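Local coordinates for protein beta-lactamase/D-alanine Carboxypeptidase (Yersinia pestis, PDB 3RJU) that probably hydrolyses beta-lactams or cleaves D-alanine from peptidoglycan peptides through an active-site serine, as its serine beta-lactamase/penicillin-binding-protein relatives do, at residues A[62-72]-A[159-168]. Residues are numbered along the deposited sequence; the frame is centred on the assembly and turned at random.
With CIT (citric acid), chain B.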
loop_
_atom_site.group_PDB
_atom_site.type_symbol
_atom_site.label_atom_id
_atom_site.label_comp_id
_atom_site.label_asym_id
_atom_site.label_seq_id
_atom_site.Cartn_x
_atom_site.Cartn_y
_atom_site.Cartn_z
ATOM N N SER A 62 4.292 1.084 1.224
ATOM C CA SER A 62 2.963 1.124 1.860
ATOM C C SER A 62 1.778 0.675 0.993
ATOM O O SER A 62 0.634 0.653 1.460
ATOM C CB SER A 62 2.695 2.497 2.485
ATOM O OG SER A 62 3.626 2.746 3.528
ATOM N N ILE A 63 2.018 0.310 -0.263
ATOM C CA ILE A 63 0.963 -0.387 -1.005
ATOM C C ILE A 63 0.601 -1.652 -0.202
ATOM O O ILE A 63 -0.526 -2.163 -0.277
ATOM C CB ILE A 63 1.411 -0.755 -2.462
ATOM C CG1 ILE A 63 1.793 0.505 -3.255
ATOM C CG2 ILE A 63 0.329 -1.502 -3.187
ATOM C CD1 ILE A 63 0.702 1.534 -3.371
ATOM N N THR A 64 1.562 -2.118 0.598
ATOM C CA THR A 64 1.366 -3.242 1.523
ATOM C C THR A 64 0.093 -3.064 2.350
ATOM O O THR A 64 -0.635 -4.030 2.583
ATOM C CB THR A 64 2.561 -3.370 2.504
ATOM O OG1 THR A 64 3.738 -3.739 1.775
ATOM C CG2 THR A 64 2.286 -4.446 3.580
ATOM N N LYS A 65 -0.185 -1.835 2.786
ATOM C CA LYS A 65 -1.356 -1.585 3.640
ATOM C C LYS A 65 -2.667 -1.970 2.961
ATOM O O LYS A 65 -3.603 -2.411 3.633
ATOM C CB LYS A 65 -1.408 -0.115 4.039
ATOM C CG LYS A 65 -0.260 0.307 4.948
ATOM C CD LYS A 65 -0.416 1.743 5.411
ATOM C CE LYS A 65 0.630 2.139 6.456
ATOM N NZ LYS A 65 2.026 2.125 5.900
ATOM N N LEU A 66 -2.742 -1.819 1.640
ATOM C CA LEU A 66 -3.958 -2.229 0.906
ATOM C C LEU A 66 -4.181 -3.730 0.996
ATOM O O LEU A 66 -5.316 -4.207 1.034
ATOM C CB LEU A 66 -3.879 -1.814 -0.569
ATOM C CG LEU A 66 -3.608 -0.322 -0.830
ATOM C CD1 LEU A 66 -3.636 -0.073 -2.342
ATOM C CD2 LEU A 66 -4.642 0.528 -0.093
HETATM N N MSE A 67 -3.089 -4.483 1.024
HETATM C CA MSE A 67 -3.195 -5.933 1.181
HETATM C C MSE A 67 -3.559 -6.326 2.620
HETATM O O MSE A 67 -4.304 -7.276 2.833
HETATM C CB MSE A 67 -1.902 -6.615 0.713
HETATM C CG MSE A 67 -1.661 -6.384 -0.778
HETATM SE SE MSE A 67 -0.117 -7.263 -1.494
HETATM C CE MSE A 67 -0.090 -6.394 -3.261
ATOM N N THR A 68 -3.027 -5.616 3.606
ATOM C CA THR A 68 -3.430 -5.865 4.992
ATOM C C THR A 68 -4.926 -5.633 5.141
ATOM O O THR A 68 -5.633 -6.460 5.710
ATOM C CB THR A 68 -2.674 -4.959 5.955
ATOM O OG1 THR A 68 -1.280 -4.987 5.595
ATOM C CG2 THR A 68 -2.850 -5.432 7.397
ATOM N N SER A 69 -5.423 -4.516 4.619
ATOM C CA SER A 69 -6.873 -4.277 4.664
ATOM C C SER A 69 -7.666 -5.298 3.854
ATOM O O SER A 69 -8.768 -5.699 4.253
ATOM C CB SER A 69 -7.203 -2.839 4.252
ATOM O OG SER A 69 -6.932 -1.977 5.353
ATOM N N GLU A 70 -7.106 -5.740 2.725
ATOM C CA GLU A 70 -7.743 -6.797 1.938
ATOM C C GLU A 70 -7.942 -8.060 2.779
ATOM O O GLU A 70 -9.025 -8.651 2.805
ATOM C CB GLU A 70 -6.906 -7.155 0.696
ATOM C CG GLU A 70 -7.468 -8.393 -0.036
ATOM C CD GLU A 70 -6.839 -8.692 -1.375
ATOM O OE1 GLU A 70 -5.812 -8.114 -1.672
ATOM O OE2 GLU A 70 -7.372 -9.559 -2.119
ATOM N N ILE A 71 -6.883 -8.478 3.460
ATOM C CA ILE A 71 -6.953 -9.638 4.337
ATOM C C ILE A 71 -7.968 -9.438 5.459
ATOM O O ILE A 71 -8.752 -10.350 5.754
ATOM C CB ILE A 71 -5.555 -10.019 4.866
ATOM C CG1 ILE A 71 -4.704 -10.522 3.693
ATOM C CG2 ILE A 71 -5.640 -11.084 5.981
ATOM C CD1 ILE A 71 -3.238 -10.693 4.022
HETATM N N MSE A 72 -7.977 -8.260 6.076
HETATM C CA MSE A 72 -8.976 -7.974 7.102
HETATM C C MSE A 72 -10.397 -8.123 6.538
HETATM O O MSE A 72 -11.257 -8.758 7.145
HETATM C CB MSE A 72 -8.788 -6.574 7.677
HETATM C CG MSE A 72 -9.797 -6.233 8.773
HETATM SE SE MSE A 72 -9.660 -4.367 9.322
HETATM C CE MSE A 72 -10.129 -3.544 7.613
ATOM N N TYR A 159 -1.395 9.180 9.944
ATOM C CA TYR A 159 -0.885 8.028 9.213
ATOM C C TYR A 159 0.051 7.241 10.110
ATOM O O TYR A 159 0.956 7.814 10.735
ATOM C CB TYR A 159 -0.117 8.528 8.011
ATOM C CG TYR A 159 0.344 7.461 7.069
ATOM C CD1 TYR A 159 -0.522 6.952 6.100
ATOM C CD2 TYR A 159 1.646 6.963 7.124
ATOM C CE1 TYR A 159 -0.112 5.984 5.197
ATOM C CE2 TYR A 159 2.070 5.984 6.228
ATOM C CZ TYR A 159 1.192 5.504 5.257
ATOM O OH TYR A 159 1.610 4.559 4.352
ATOM N N SER A 160 -0.145 5.927 10.152
ATOM C CA SER A 160 0.639 5.087 11.047
ATOM C C SER A 160 1.077 3.770 10.406
ATOM O O SER A 160 0.275 3.051 9.792
ATOM C CB SER A 160 -0.119 4.828 12.356
ATOM O OG SER A 160 0.622 3.960 13.190
ATOM N N ASN A 161 2.372 3.499 10.523
ATOM C CA ASN A 161 2.937 2.195 10.224
ATOM C C ASN A 161 2.723 1.224 11.379
ATOM O O ASN A 161 2.251 0.098 11.165
ATOM C CB ASN A 161 4.413 2.348 9.886
ATOM C CG ASN A 161 4.612 3.121 8.590
ATOM O OD1 ASN A 161 3.824 2.979 7.657
ATOM N ND2 ASN A 161 5.662 3.939 8.524
ATOM N N LEU A 162 3.051 1.676 12.591
ATOM C CA LEU A 162 2.847 0.872 13.795
ATOM C C LEU A 162 1.440 0.260 13.847
ATOM O O LEU A 162 1.286 -0.941 14.076
ATOM C CB LEU A 162 3.052 1.733 15.032
ATOM C CG LEU A 162 2.716 1.079 16.367
ATOM C CD1 LEU A 162 3.576 -0.188 16.560
ATOM C CD2 LEU A 162 2.928 2.087 17.509
ATOM N N ALA A 163 0.416 1.088 13.661
ATOM C CA ALA A 163 -0.955 0.610 13.738
ATOM C C ALA A 163 -1.243 -0.497 12.718
ATOM O O ALA A 163 -1.979 -1.444 13.013
ATOM C CB ALA A 163 -1.945 1.787 13.581
ATOM N N TYR A 164 -0.688 -0.364 11.510
ATOM C CA TYR A 164 -0.897 -1.354 10.465
ATOM C C TYR A 164 -0.180 -2.683 10.738
ATOM O O TYR A 164 -0.683 -3.749 10.369
ATOM C CB TYR A 164 -0.529 -0.801 9.079
ATOM C CG TYR A 164 -1.755 -0.488 8.260
ATOM C CD1 TYR A 164 -2.321 -1.452 7.443
ATOM C CD2 TYR A 164 -2.381 0.762 8.349
ATOM C CE1 TYR A 164 -3.463 -1.197 6.707
ATOM C CE2 TYR A 164 -3.533 1.032 7.619
ATOM C CZ TYR A 164 -4.063 0.043 6.789
ATOM O OH TYR A 164 -5.196 0.284 6.055
ATOM N N ASP A 165 0.982 -2.632 11.393
ATOM C CA ASP A 165 1.632 -3.881 11.781
ATOM C C ASP A 165 0.894 -4.546 12.954
ATOM O O ASP A 165 0.753 -5.777 12.992
ATOM C CB ASP A 165 3.115 -3.643 12.044
ATOM C CG ASP A 165 3.844 -3.271 10.779
ATOM O OD1 ASP A 165 3.603 -3.978 9.772
ATOM O OD2 ASP A 165 4.604 -2.273 10.780
ATOM N N LEU A 166 0.393 -3.738 13.889
ATOM C CA LEU A 166 -0.488 -4.291 14.923
ATOM C C LEU A 166 -1.726 -4.948 14.295
ATOM O O LEU A 166 -2.189 -5.972 14.773
ATOM C CB LEU A 166 -0.906 -3.231 15.948
ATOM C CG LEU A 166 0.229 -2.725 16.854
ATOM C CD1 LEU A 166 -0.208 -1.485 17.639
ATOM C CD2 LEU A 166 0.730 -3.817 17.809
ATOM N N LEU A 167 -2.265 -4.350 13.238
ATOM C CA LEU A 167 -3.393 -4.945 12.531
ATOM C C LEU A 167 -3.014 -6.313 11.968
ATOM O O LEU A 167 -3.762 -7.291 12.119
ATOM C CB LEU A 167 -3.879 -4.027 11.411
ATOM C CG LEU A 167 -5.031 -4.541 10.550
ATOM C CD1 LEU A 167 -6.258 -4.916 11.395
ATOM C CD2 LEU A 167 -5.393 -3.497 9.483
ATOM N N ALA A 168 -1.854 -6.397 11.320
ATOM C CA ALA A 168 -1.408 -7.675 10.768
ATOM C C ALA A 168 -1.276 -8.694 11.884
ATOM O O ALA A 168 -1.690 -9.837 11.717
ATOM C CB ALA A 168 -0.073 -7.531 10.031
HETATM C C1 CIT B . 6.837 9.391 3.286
HETATM O O1 CIT B . 7.862 9.053 2.639
HETATM O O2 CIT B . 6.983 9.766 4.458
HETATM C C2 CIT B . 5.458 9.358 2.672
HETATM C C3 CIT B . 4.744 8.056 3.050
HETATM O O7 CIT B . 4.547 8.055 4.485
HETATM C C4 CIT B . 5.579 6.835 2.655
HETATM C C5 CIT B . 4.879 5.531 2.991
HETATM O O3 CIT B . 5.150 4.474 2.390
HETATM O O4 CIT B . 4.006 5.508 3.896
HETATM C C6 CIT B . 3.389 8.039 2.371
HETATM O O5 CIT B . 3.320 7.807 1.148
HETATM O O6 CIT B . 2.354 8.291 3.050
#
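Lys65 reaches across to Asn161 and Tyr159 through NZ. Lys65 NZ donates to Asn161 OD1 at 2.7 Å, the C=O...N angle of 167° placing it almost in line with the carbonyl, and to Tyr159 OH at 2.9 Å. Ser62 OG, 2.9 Å from Lys65 NZ, and Ser226 O complete a ring of four oxygens, more than the hydrogens of one nitrogen can serve at once by separate straight bonds, so some are probably shared or alternate. The chain is extended until its last torsion, where a bend (chi4 65°) turns NZ toward these oxygens. Ser62 OG lies 2.8 Å from Tyr159 OH, near the plane of that ring and at its edge. Citrate, probably from the crystallisation liquor, accepts from Ser62 OG through O3 at 2.6 Å and only weakly from Tyr159 OH through O4.

The lysine is steadied by Tyr164: Lys65 CG lies over one face of the Tyr164 ring, 14° off the normal, a CH-pi contact. Ser69 OG donates to Tyr164 OH at 2.9 Å, and Ala112 O binds the same hydroxyl, fixing the ring's far end. Further along the two helices, Thr68 CG2 packs on Leu167 CD2 at 3.8 Å. Asn161 is tethered through ND2 to Glu121; Ser160 OG, also bonded to Pro119 O, caps helix 162-175 by accepting from Ala163 N.

This pairing resembles the SxxK and YxN motifs of class C beta-lactamases and related carboxypeptidases, consistent with Ser62 as nucleophile and with Lys65 and Tyr159 assisting proton transfer.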